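Local coordinates for CELA1 protein (Mycobacterium tuberculosis, PDB 1UP2) that probably hydrolyses internal beta-1,4-glucosidic bonds of cellulose as a family 6 endoglucanase, and here holds glucose and hydroxypiperidine units in its cleft, at residues A36-S41 with Y257-R262; S186-N191 with Y214-S219; Y42-A47 with G55-Y60. One frame throughout, in Å; residues are numbered along the deposited sequence.

Contact 1 (A36-S41 with Y257-R262). With BGC (beta-D-glucopyranose), chain E; IFM (5-hydroxymethyl-3,4-dihydroxypiperidine), chain D; ACT (acetate ion), chain H.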
loop_
_atom_site.group_PDB
_atom_site.type_symbol
_atom_site.label_atom_id
_atom_site.label_comp_id
_atom_site.label_asym_id
_atom_site.label_seq_id
_atom_site.Cartn_x
_atom_site.Cartn_y
_atom_site.Cartn_z
ATOM N N ALA A 36 12.906 10.204 4.852
ATOM C CA ALA A 36 13.639 9.644 3.727
ATOM C C ALA A 36 14.344 8.342 4.059
ATOM O O ALA A 36 14.520 7.507 3.184
ATOM C CB ALA A 36 14.684 10.657 3.184
ATOM N N ASN A 37 14.733 8.188 5.325
ATOM C CA ASN A 37 15.522 7.044 5.782
ATOM C C ASN A 37 14.658 5.883 6.280
ATOM O O ASN A 37 15.186 4.870 6.715
ATOM C CB ASN A 37 16.485 7.493 6.901
ATOM C CG ASN A 37 17.729 8.215 6.357
ATOM O OD1 ASN A 37 17.989 8.205 5.164
ATOM N ND2 ASN A 37 18.508 8.810 7.257
ATOM N N THR A 38 13.344 6.012 6.168
ATOM C CA THR A 38 12.421 4.995 6.658
ATOM C C THR A 38 11.946 4.206 5.453
ATOM O O THR A 38 11.597 4.801 4.415
ATOM C CB THR A 38 11.234 5.670 7.355
ATOM O OG1 THR A 38 11.706 6.558 8.374
ATOM C CG2 THR A 38 10.347 4.657 8.053
ATOM N N PRO A 39 11.958 2.875 5.549
ATOM C CA PRO A 39 11.510 2.057 4.407
ATOM C C PRO A 39 10.022 2.295 4.096
ATOM O O PRO A 39 9.196 2.297 5.014
ATOM C CB PRO A 39 11.731 0.613 4.851
ATOM C CG PRO A 39 12.161 0.668 6.258
ATOM C CD PRO A 39 12.381 2.066 6.708
ATOM N N GLN A 40 9.729 2.499 2.817
ATOM C CA GLN A 40 8.368 2.722 2.315
ATOM C C GLN A 40 8.125 1.942 1.012
ATOM O O GLN A 40 9.050 1.705 0.210
ATOM C CB GLN A 40 8.156 4.212 2.001
ATOM C CG GLN A 40 8.302 5.136 3.193
ATOM C CD GLN A 40 8.647 6.566 2.822
ATOM O OE1 GLN A 40 7.908 7.209 2.072
ATOM N NE2 GLN A 40 9.722 7.089 3.419
ATOM N N SER A 41 6.870 1.624 0.735
ATOM C CA SER A 41 6.563 0.855 -0.457
ATOM C C SER A 41 6.737 1.670 -1.727
ATOM O O SER A 41 6.575 2.896 -1.754
ATOM C CB SER A 41 5.165 0.226 -0.371
ATOM O OG SER A 41 4.186 1.180 -0.727
ATOM N N TYR A 257 3.797 -3.737 10.753
ATOM C CA TYR A 257 3.443 -2.352 10.443
ATOM C C TYR A 257 4.343 -1.924 9.297
ATOM O O TYR A 257 5.542 -2.101 9.368
ATOM C CB TYR A 257 3.633 -1.412 11.631
ATOM C CG TYR A 257 3.014 -1.885 12.923
ATOM C CD1 TYR A 257 1.846 -2.627 12.920
ATOM C CD2 TYR A 257 3.594 -1.571 14.155
ATOM C CE1 TYR A 257 1.275 -3.061 14.123
ATOM C CE2 TYR A 257 3.047 -1.995 15.326
ATOM C CZ TYR A 257 1.880 -2.734 15.304
ATOM O OH TYR A 257 1.316 -3.149 16.479
ATOM N N LEU A 258 3.769 -1.400 8.221
ATOM C CA LEU A 258 4.560 -0.903 7.073
ATOM C C LEU A 258 4.216 0.559 6.784
ATOM O O LEU A 258 3.184 1.030 7.208
ATOM C CB LEU A 258 4.256 -1.708 5.832
ATOM C CG LEU A 258 4.627 -3.198 5.842
ATOM C CD1 LEU A 258 4.130 -3.907 4.575
ATOM C CD2 LEU A 258 6.101 -3.387 6.071
ATOM N N TRP A 259 5.076 1.268 6.075
ATOM C CA TRP A 259 4.702 2.560 5.509
ATOM C C TRP A 259 4.408 2.268 4.034
ATOM O O TRP A 259 5.318 2.016 3.245
ATOM C CB TRP A 259 5.802 3.617 5.698
ATOM C CG TRP A 259 5.908 4.116 7.085
ATOM C CD1 TRP A 259 5.355 3.565 8.231
ATOM C CD2 TRP A 259 6.655 5.264 7.519
ATOM N NE1 TRP A 259 5.714 4.314 9.328
ATOM C CE2 TRP A 259 6.508 5.361 8.922
ATOM C CE3 TRP A 259 7.423 6.229 6.859
ATOM C CZ2 TRP A 259 7.131 6.380 9.677
ATOM C CZ3 TRP A 259 8.042 7.216 7.592
ATOM C CH2 TRP A 259 7.875 7.299 8.991
ATOM N N ILE A 260 3.126 2.162 3.715
ATOM C CA ILE A 260 2.704 1.808 2.372
ATOM C C ILE A 260 2.531 3.099 1.584
ATOM O O ILE A 260 3.263 3.338 0.634
ATOM C CB ILE A 260 1.447 0.905 2.425
ATOM C CG1 ILE A 260 1.796 -0.428 3.140
ATOM C CG2 ILE A 260 0.946 0.604 1.017
ATOM C CD1 ILE A 260 0.598 -1.363 3.467
ATOM N N LYS A 261 1.596 3.950 1.996
ATOM C CA LYS A 261 1.584 5.352 1.551
ATOM C C LYS A 261 2.928 5.994 1.913
ATOM O O LYS A 261 3.468 5.686 2.972
ATOM C CB LYS A 261 0.443 6.112 2.250
ATOM C CG LYS A 261 0.435 7.640 2.029
ATOM C CD LYS A 261 -0.003 7.992 0.582
ATOM C CE LYS A 261 0.123 9.494 0.296
ATOM N NZ LYS A 261 -0.050 9.855 -1.161
ATOM N N ARG A 262 3.441 6.888 1.053
ATOM C CA ARG A 262 4.685 7.635 1.328
ATOM C C ARG A 262 4.418 9.017 1.953
ATOM O O ARG A 262 3.837 9.891 1.292
ATOM C CB ARG A 262 5.498 7.789 0.038
ATOM C CG ARG A 262 5.913 6.460 -0.589
ATOM C CD ARG A 262 6.989 6.549 -1.705
ATOM N NE ARG A 262 7.775 5.317 -1.794
ATOM C CZ ARG A 262 8.835 5.126 -2.572
ATOM N NH1 ARG A 262 9.269 6.060 -3.412
ATOM N NH2 ARG A 262 9.435 3.947 -2.548
HETATM C C2 BGC E . -1.028 8.215 -5.781
HETATM C C3 BGC E . 0.271 7.563 -6.299
HETATM C C4 BGC E . 1.388 7.523 -5.249
HETATM C C5 BGC E . 0.834 7.017 -3.885
HETATM C C6 BGC E . 1.819 7.003 -2.699
HETATM C C1 BGC E . -1.388 7.700 -4.391
HETATM O O2 BGC E . -2.125 8.096 -6.693
HETATM O O3 BGC E . 0.713 8.197 -7.486
HETATM O O4 BGC E . 2.407 6.686 -5.767
HETATM O O5 BGC E . -0.284 7.804 -3.513
HETATM O O6 BGC E . 2.099 8.326 -2.261
HETATM O O4 IFM D . -2.445 8.488 -3.885
HETATM C C4 IFM D . -3.184 7.816 -2.852
HETATM C C3 IFM D . -3.718 8.922 -1.981
HETATM O O3 IFM D . -2.681 9.385 -1.114
HETATM C C2 IFM D . -4.969 8.493 -1.226
HETATM N N IFM D . -6.077 8.137 -2.119
HETATM C C1 IFM D . -5.706 7.593 -3.422
HETATM C C5 IFM D . -4.306 6.944 -3.466
HETATM C C6 IFM D . -4.314 5.541 -2.885
HETATM O O6 IFM D . -4.317 5.522 -1.479
HETATM C C ACT H . 11.518 5.903 -6.765
HETATM O O ACT H . 10.619 6.429 -6.113
HETATM O OXT ACT H . 12.278 5.035 -6.295
HETATM C CH3 ACT H . 11.742 6.334 -8.199
HETATM O O HOH W 1 7.498 0.124 4.805
#
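T38 lays its methyl on the W259 indole: CG2 stands 3.5 Å from the centroid of the six-membered ring, 13° off the ring normal, a CH-pi contact over one face. With OG1 beside the backbone N (chi1 -54°), where it bonds S34 O, CG2 is left anti to that N and over the indole. Q40 CG packs at the indole edge, and W259 NE1 is held by A243 O. Further along the chain, the backbones join through S41 N to W259 O (3.0 Å), and the S41 hydroxyl adds a bond from OG to I260 O (2.7 Å). Water 1 bridges P39 O and W259 N.

Outward along R262, CB meets Q40 OE1 at 3.2 Å, and CG stays beside the same oxygen at 3.4 Å. CD passes S41 O at 3.7 Å; NE then makes a weak, bent hydrogen bond to S41 O at 2.7 Å (128°). At the tip, NH1 bonds weakly to an acetate oxygen and NH2 forms a salt bridge with D13. K261 branches off at roughly a right angle to R262, its NZ donating to O6 and O5 of a glucose and to O3 of the hydroxypiperidine. The contact joins the segment leading into strand 42-44 to the loop leaving strand 254-258, the outermost strands of the parallel sheet, as in the distorted barrel of family 6 glycoside hydrolases, beside its sugar-binding cleft.

Contact 2 (S186-N191 with Y214-S219); sequences SLNVSN and YVIDTS. With BGC (beta-D-glucopyranose), chain C; IFM (5-hydroxymethyl-3,4-dihydroxypiperidine), chain D.
L187 CD1 approaches the Y214 ring obliquely, 4.2 Å from Y214 CD2, while I216 CG1 of the same strand as Y214 lies at the ring edge, in plane; F185 meets this ring too, and E203 bonds the hydroxyl. The carboxylate of D217 is the other flat group. S219 N and S219 OG both reach OD1 from one face of its plane, the first closing an Asx turn, whereas S190 N meets OD2 on the anti side, 33° out of plane.

These groups sit on a parallel beta-alpha-beta unit, in which strands 184-187 and 213-217 lie side by side and helix 195-208 makes the crossover. L187 N donates to V215 O and D217 N to L187 O, both at 3.0 Å. S186 CB touches V215 CG2 at 3.7 Å on one sheet face; L187 and I216 point to the other.

Where strand 184-187 ends, side chains take over the pairing. N188 ND2 donates to D217 O, and N188 CB rests on I216 CG2 at 4.1 Å. D217 CG is anti to its backbone N (chi1 -167°), which carries the carboxylate across to the type II turn N188-N191, with OD2 close to V189 CA. The backbone N atoms of I260 and K261 also donate to OD1 and OD2, respectively, so each carboxylate oxygen of this buried side chain has more than one donor. Waters 2 and 3 both donate to N191 O, tying the turn to S219 OG and D217 O.

The turn faces the ligands: S190 OG and O6 of the hydroxypiperidine share a 2.6 Å hydrogen bond, and N191 ND2 donates almost straight, at 175°, to O6 of a glucose 2.7 Å away.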
loop_
_atom_site.group_PDB
_atom_site.type_symbol
_atom_site.label_atom_id
_atom_site.label_comp_id
_atom_site.label_asym_id
_atom_site.label_seq_id
_atom_site.Cartn_x
_atom_site.Cartn_y
_atom_site.Cartn_z
ATOM N N SER A 186 -4.075 -6.171 3.420
ATOM C CA SER A 186 -3.535 -4.929 3.958
ATOM C C SER A 186 -4.654 -3.999 4.434
ATOM O O SER A 186 -5.774 -4.015 3.901
ATOM C CB SER A 186 -2.630 -4.212 2.935
ATOM O OG SER A 186 -3.335 -3.920 1.756
ATOM N N LEU A 187 -4.334 -3.200 5.449
ATOM C CA LEU A 187 -5.266 -2.264 6.068
ATOM C C LEU A 187 -4.690 -0.866 6.245
ATOM O O LEU A 187 -3.490 -0.697 6.374
ATOM C CB LEU A 187 -5.666 -2.757 7.456
ATOM C CG LEU A 187 -6.473 -4.045 7.602
ATOM C CD1 LEU A 187 -6.627 -4.351 9.117
ATOM C CD2 LEU A 187 -7.845 -3.907 6.870
ATOM N N ASN A 188 -5.568 0.129 6.243
ATOM C CA ASN A 188 -5.218 1.524 6.568
ATOM C C ASN A 188 -4.342 2.226 5.534
ATOM O O ASN A 188 -3.751 3.278 5.844
ATOM C CB ASN A 188 -4.473 1.604 7.925
ATOM C CG ASN A 188 -4.827 2.857 8.708
ATOM O OD1 ASN A 188 -5.969 3.314 8.650
ATOM N ND2 ASN A 188 -3.878 3.379 9.491
ATOM N N VAL A 189 -4.247 1.656 4.326
ATOM C CA VAL A 189 -3.362 2.220 3.304
ATOM C C VAL A 189 -3.817 3.639 2.948
ATOM O O VAL A 189 -4.960 3.852 2.539
ATOM C CB VAL A 189 -3.272 1.353 2.035
ATOM C CG1 VAL A 189 -2.483 2.052 0.952
ATOM C CG2 VAL A 189 -2.625 0.027 2.352
ATOM N N SER A 190 -2.898 4.583 3.147
ATOM C CA SER A 190 -3.090 6.002 2.929
ATOM C C SER A 190 -4.147 6.580 3.855
ATOM O O SER A 190 -4.640 7.669 3.610
ATOM C CB SER A 190 -3.468 6.325 1.470
ATOM O OG SER A 190 -2.627 5.693 0.513
ATOM N N ASN A 191 -4.492 5.869 4.912
ATOM C CA ASN A 191 -5.386 6.419 5.912
ATOM C C ASN A 191 -4.669 6.653 7.257
ATOM O O ASN A 191 -3.439 6.623 7.317
ATOM C CB ASN A 191 -6.694 5.631 5.981
ATOM C CG ASN A 191 -7.907 6.529 6.250
ATOM O OD1 ASN A 191 -7.994 7.176 7.316
ATOM N ND2 ASN A 191 -8.839 6.593 5.294
ATOM N N TYR A 214 -2.116 -10.089 8.124
ATOM C CA TYR A 214 -2.250 -8.784 7.520
ATOM C C TYR A 214 -1.114 -7.858 7.906
ATOM O O TYR A 214 -0.292 -8.133 8.808
ATOM C CB TYR A 214 -3.621 -8.182 7.891
ATOM C CG TYR A 214 -3.784 -8.073 9.415
ATOM C CD1 TYR A 214 -4.289 -9.129 10.170
ATOM C CD2 TYR A 214 -3.402 -6.915 10.081
ATOM C CE1 TYR A 214 -4.400 -9.053 11.578
ATOM C CE2 TYR A 214 -3.503 -6.812 11.498
ATOM C CZ TYR A 214 -3.997 -7.871 12.225
ATOM O OH TYR A 214 -4.048 -7.761 13.596
ATOM N N VAL A 215 -1.065 -6.748 7.174
ATOM C CA VAL A 215 -0.172 -5.672 7.470
ATOM C C VAL A 215 -0.997 -4.399 7.640
ATOM O O VAL A 215 -2.076 -4.260 7.050
ATOM C CB VAL A 215 0.915 -5.477 6.394
ATOM C CG1 VAL A 215 1.846 -6.686 6.366
ATOM C CG2 VAL A 215 0.315 -5.234 5.014
ATOM N N ILE A 216 -0.504 -3.476 8.457
ATOM C CA ILE A 216 -1.167 -2.183 8.663
ATOM C C ILE A 216 -0.250 -1.042 8.210
ATOM O O ILE A 216 0.901 -1.004 8.566
ATOM C CB ILE A 216 -1.515 -1.976 10.168
ATOM C CG1 ILE A 216 -2.455 -3.063 10.691
ATOM C CG2 ILE A 216 -2.077 -0.560 10.408
ATOM C CD1 ILE A 216 -2.542 -3.145 12.236
ATOM N N ASP A 217 -0.802 -0.101 7.446
ATOM C CA ASP A 217 -0.095 1.096 7.060
ATOM C C ASP A 217 -0.119 2.036 8.273
ATOM O O ASP A 217 -1.158 2.585 8.615
ATOM C CB ASP A 217 -0.784 1.745 5.859
ATOM C CG ASP A 217 0.044 2.813 5.210
ATOM O OD1 ASP A 217 1.115 3.189 5.755
ATOM O OD2 ASP A 217 -0.334 3.362 4.133
ATOM N N THR A 218 1.055 2.236 8.862
ATOM C CA THR A 218 1.274 3.173 9.967
ATOM C C THR A 218 2.029 4.424 9.553
ATOM O O THR A 218 2.542 5.178 10.408
ATOM C CB THR A 218 2.038 2.480 11.118
ATOM O OG1 THR A 218 3.234 1.845 10.606
ATOM C CG2 THR A 218 1.208 1.332 11.733
ATOM N N SER A 219 2.065 4.706 8.259
ATOM C CA SER A 219 2.768 5.886 7.767
ATOM C C SER A 219 2.286 7.233 8.371
ATOM O O SER A 219 3.086 8.109 8.629
ATOM C CB SER A 219 2.691 5.944 6.245
ATOM O OG SER A 219 1.352 5.946 5.809
HETATM C C2 BGC C . -10.910 7.434 -0.970
HETATM C C3 BGC C . -9.613 6.847 -1.519
HETATM C C4 BGC C . -8.560 6.744 -0.401
HETATM C C5 BGC C . -9.125 6.019 0.806
HETATM C C6 BGC C . -8.131 6.012 1.980
HETATM C C1 BGC C . -11.351 6.628 0.239
HETATM O O2 BGC C . -11.929 7.560 -1.957
HETATM O O3 BGC C . -9.123 7.668 -2.571
HETATM O O4 BGC C . -7.404 6.077 -0.873
HETATM O O5 BGC C . -10.327 6.655 1.234
HETATM O O6 BGC C . -8.688 5.221 3.007
HETATM O O4 IFM D . -2.445 8.488 -3.885
HETATM C C4 IFM D . -3.184 7.816 -2.852
HETATM C C3 IFM D . -3.718 8.922 -1.981
HETATM O O3 IFM D . -2.681 9.385 -1.114
HETATM C C2 IFM D . -4.969 8.493 -1.226
HETATM N N IFM D . -6.077 8.137 -2.119
HETATM C C1 IFM D . -5.706 7.593 -3.422
HETATM C C5 IFM D . -4.306 6.944 -3.466
HETATM C C6 IFM D . -4.314 5.541 -2.885
HETATM O O6 IFM D . -4.317 5.522 -1.479
HETATM O O HOH W 2 -1.309 7.010 5.446
HETATM O O HOH W 3 -1.216 5.399 8.538
#

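Contact 3 (Y42-A47 with G55-Y60); sequences YWLDQA and GTVARY. With BGC (beta-D-glucopyranose), chain E.
Y42 and Y60 lie face on face in an offset stack, centroids 3.9 Å apart and planes only 4° from parallel. The two side chains run in opposite directions past each other, so Y60 CZ comes to lie 3.4 Å from Y42 CB while Y60 CD1 sits over the centre of the Y42 ring. In both tyrosines CG is anti to the backbone N (chi1 172° in Y42, -167° in Y60), extending strand and helix residues into the gap between their axes, which are 11.2 Å apart and nearly antiparallel.

T56 crosses Y42 at about a right angle, its CG2 methyl near the ring plane at 3.4 Å from Y42 OH. Water 4 lies 3.1 Å from Y42 OH, donates to T56 O and accepts from R59 NH1. Further along, L44 CD1 meets V57 CG2 obliquely at 3.6 Å, and W100 and V104 of helix 94-108 add to this patch. Y11 meets the Y60 ring edge-to-face. W43, between Y42 and L44, turns elsewhere and lays its indole face under C5 and C6 of a glucose.

No direct hydrogen bond links residues 42-47 to residues 55-60. Strand and helix are thus joined here by ring stacking and apolar packing, with a single water as the polar link.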
loop_
_atom_site.group_PDB
_atom_site.type_symbol
_atom_site.label_atom_id
_atom_site.label_comp_id
_atom_site.label_asym_id
_atom_site.label_seq_id
_atom_site.Cartn_x
_atom_site.Cartn_y
_atom_site.Cartn_z
ATOM N N TYR A 42 7.060 0.952 -2.790
ATOM C CA TYR A 42 7.371 1.523 -4.104
ATOM C C TYR A 42 6.149 1.234 -5.006
ATOM O O TYR A 42 5.775 0.086 -5.217
ATOM C CB TYR A 42 8.643 0.825 -4.570
ATOM C CG TYR A 42 9.122 1.071 -5.960
ATOM C CD1 TYR A 42 9.716 2.250 -6.311
ATOM C CD2 TYR A 42 9.106 0.041 -6.891
ATOM C CE1 TYR A 42 10.220 2.428 -7.601
ATOM C CE2 TYR A 42 9.623 0.205 -8.150
ATOM C CZ TYR A 42 10.178 1.387 -8.497
ATOM O OH TYR A 42 10.673 1.517 -9.777
ATOM N N TRP A 43 5.478 2.291 -5.443
ATOM C CA TRP A 43 4.191 2.167 -6.131
ATOM C C TRP A 43 4.377 2.067 -7.652
ATOM O O TRP A 43 5.088 2.881 -8.274
ATOM C CB TRP A 43 3.288 3.371 -5.834
ATOM C CG TRP A 43 2.774 3.455 -4.433
ATOM C CD1 TRP A 43 3.525 3.594 -3.311
ATOM C CD2 TRP A 43 1.410 3.465 -3.997
ATOM N NE1 TRP A 43 2.728 3.653 -2.201
ATOM C CE2 TRP A 43 1.424 3.606 -2.584
ATOM C CE3 TRP A 43 0.176 3.390 -4.644
ATOM C CZ2 TRP A 43 0.283 3.666 -1.822
ATOM C CZ3 TRP A 43 -0.983 3.450 -3.872
ATOM C CH2 TRP A 43 -0.921 3.603 -2.475
ATOM N N LEU A 44 3.701 1.096 -8.254
ATOM C CA LEU A 44 3.691 0.942 -9.697
ATOM C C LEU A 44 2.272 1.079 -10.230
ATOM O O LEU A 44 1.331 0.553 -9.658
ATOM C CB LEU A 44 4.241 -0.416 -10.077
ATOM C CG LEU A 44 5.711 -0.664 -9.646
ATOM C CD1 LEU A 44 6.131 -2.103 -9.891
ATOM C CD2 LEU A 44 6.634 0.248 -10.372
ATOM N N ASP A 45 2.140 1.764 -11.346
ATOM C CA ASP A 45 0.846 1.889 -11.990
ATOM C C ASP A 45 0.994 1.869 -13.495
ATOM O O ASP A 45 1.944 1.283 -14.004
ATOM C CB ASP A 45 0.130 3.124 -11.454
ATOM C CG ASP A 45 0.822 4.428 -11.818
ATOM O OD1 ASP A 45 1.872 4.448 -12.531
ATOM O OD2 ASP A 45 0.348 5.494 -11.387
ATOM N N GLN A 46 0.021 2.447 -14.202
ATOM C CA GLN A 46 0.006 2.454 -15.655
ATOM C C GLN A 46 1.115 3.251 -16.371
ATOM O O GLN A 46 1.280 3.115 -17.577
ATOM C CB GLN A 46 -1.398 2.821 -16.201
ATOM C CG GLN A 46 -1.787 4.312 -16.196
ATOM C CD GLN A 46 -1.829 4.930 -14.799
ATOM O OE1 GLN A 46 -2.266 4.298 -13.843
ATOM N NE2 GLN A 46 -1.347 6.163 -14.681
ATOM N N ALA A 47 1.858 4.068 -15.635
ATOM C CA ALA A 47 3.064 4.676 -16.158
ATOM C C ALA A 47 4.158 3.619 -16.457
ATOM O O ALA A 47 5.152 3.935 -17.057
ATOM C CB ALA A 47 3.605 5.705 -15.147
ATOM N N GLY A 55 11.139 -5.552 -16.130
ATOM C CA GLY A 55 12.496 -5.086 -15.878
ATOM C C GLY A 55 12.595 -4.144 -14.710
ATOM O O GLY A 55 13.536 -4.224 -13.921
ATOM N N THR A 56 11.629 -3.242 -14.598
ATOM C CA THR A 56 11.539 -2.322 -13.476
ATOM C C THR A 56 11.439 -3.071 -12.149
ATOM O O THR A 56 12.148 -2.770 -11.195
ATOM C CB THR A 56 10.340 -1.394 -13.681
ATOM O OG1 THR A 56 10.494 -0.677 -14.936
ATOM C CG2 THR A 56 10.297 -0.336 -12.556
ATOM N N VAL A 57 10.559 -4.059 -12.111
ATOM C CA VAL A 57 10.393 -4.909 -10.947
ATOM C C VAL A 57 11.662 -5.712 -10.649
ATOM O O VAL A 57 12.119 -5.690 -9.497
ATOM C CB VAL A 57 9.135 -5.829 -11.110
ATOM C CG1 VAL A 57 9.131 -6.965 -10.082
ATOM C CG2 VAL A 57 7.854 -4.996 -11.056
ATOM N N ALA A 58 12.266 -6.368 -11.649
ATOM C CA ALA A 58 13.530 -7.107 -11.426
ATOM C C ALA A 58 14.630 -6.213 -10.867
ATOM O O ALA A 58 15.388 -6.621 -9.988
ATOM C CB ALA A 58 14.010 -7.805 -12.697
ATOM N N ARG A 59 14.707 -4.987 -11.369
ATOM C CA ARG A 59 15.692 -4.019 -10.909
ATOM C C ARG A 59 15.516 -3.721 -9.408
ATOM O O ARG A 59 16.472 -3.669 -8.646
ATOM C CB ARG A 59 15.555 -2.735 -11.738
ATOM C CG ARG A 59 16.405 -1.571 -11.336
ATOM C CD ARG A 59 16.177 -0.325 -12.189
ATOM N NE ARG A 59 17.025 0.779 -11.789
ATOM C CZ ARG A 59 16.788 1.584 -10.774
ATOM N NH1 ARG A 59 15.718 1.445 -9.979
ATOM N NH2 ARG A 59 17.656 2.536 -10.524
ATOM N N TYR A 60 14.280 -3.487 -9.004
ATOM C CA TYR A 60 14.007 -3.042 -7.632
ATOM C C TYR A 60 14.198 -4.203 -6.659
ATOM O O TYR A 60 14.845 -4.029 -5.632
ATOM C CB TYR A 60 12.587 -2.488 -7.554
ATOM C CG TYR A 60 12.309 -1.717 -6.289
ATOM C CD1 TYR A 60 12.672 -0.397 -6.178
ATOM C CD2 TYR A 60 11.679 -2.321 -5.200
ATOM C CE1 TYR A 60 12.416 0.312 -5.020
ATOM C CE2 TYR A 60 11.420 -1.596 -4.016
ATOM C CZ TYR A 60 11.807 -0.281 -3.954
ATOM O OH TYR A 60 11.562 0.505 -2.824
HETATM C C2 BGC E . -1.028 8.215 -5.781
HETATM C C3 BGC E . 0.271 7.563 -6.299
HETATM C C4 BGC E . 1.388 7.523 -5.249
HETATM C C5 BGC E . 0.834 7.017 -3.885
HETATM C C6 BGC E . 1.819 7.003 -2.699
HETATM C C1 BGC E . -1.388 7.700 -4.391
HETATM O O2 BGC E . -2.125 8.096 -6.693
HETATM O O3 BGC E . 0.713 8.197 -7.486
HETATM O O4 BGC E . 2.407 6.686 -5.767
HETATM O O5 BGC E . -0.284 7.804 -3.513
HETATM O O6 BGC E . 2.099 8.326 -2.261
HETATM O O HOH W 4 13.175 -0.252 -10.411
#

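All three contacts reach one parallel seven-stranded sheet. Along the chain, contacts 3 and 2 come in series, both nested inside the long loop closed by contact 1. Contact 3 packs a helix on the first strand, 42-44; contact 2 pairs the fifth and sixth strands; contact 1 brings the approach to the first strand against the exit of the last. Centres of contacts 1 and 2 are about 10 Å apart, those of 1 and 3 about 16 Å, and those of 2 and 3 about 20 Å. L258 N to I216 O joins contacts 1 and 2, and W43 NE1 to I260 O joins contacts 3 and 1. Residues after strands 184-187 and 254-258, with W43, thus meet the bound sugar units, consistent with one saccharide-binding cleft.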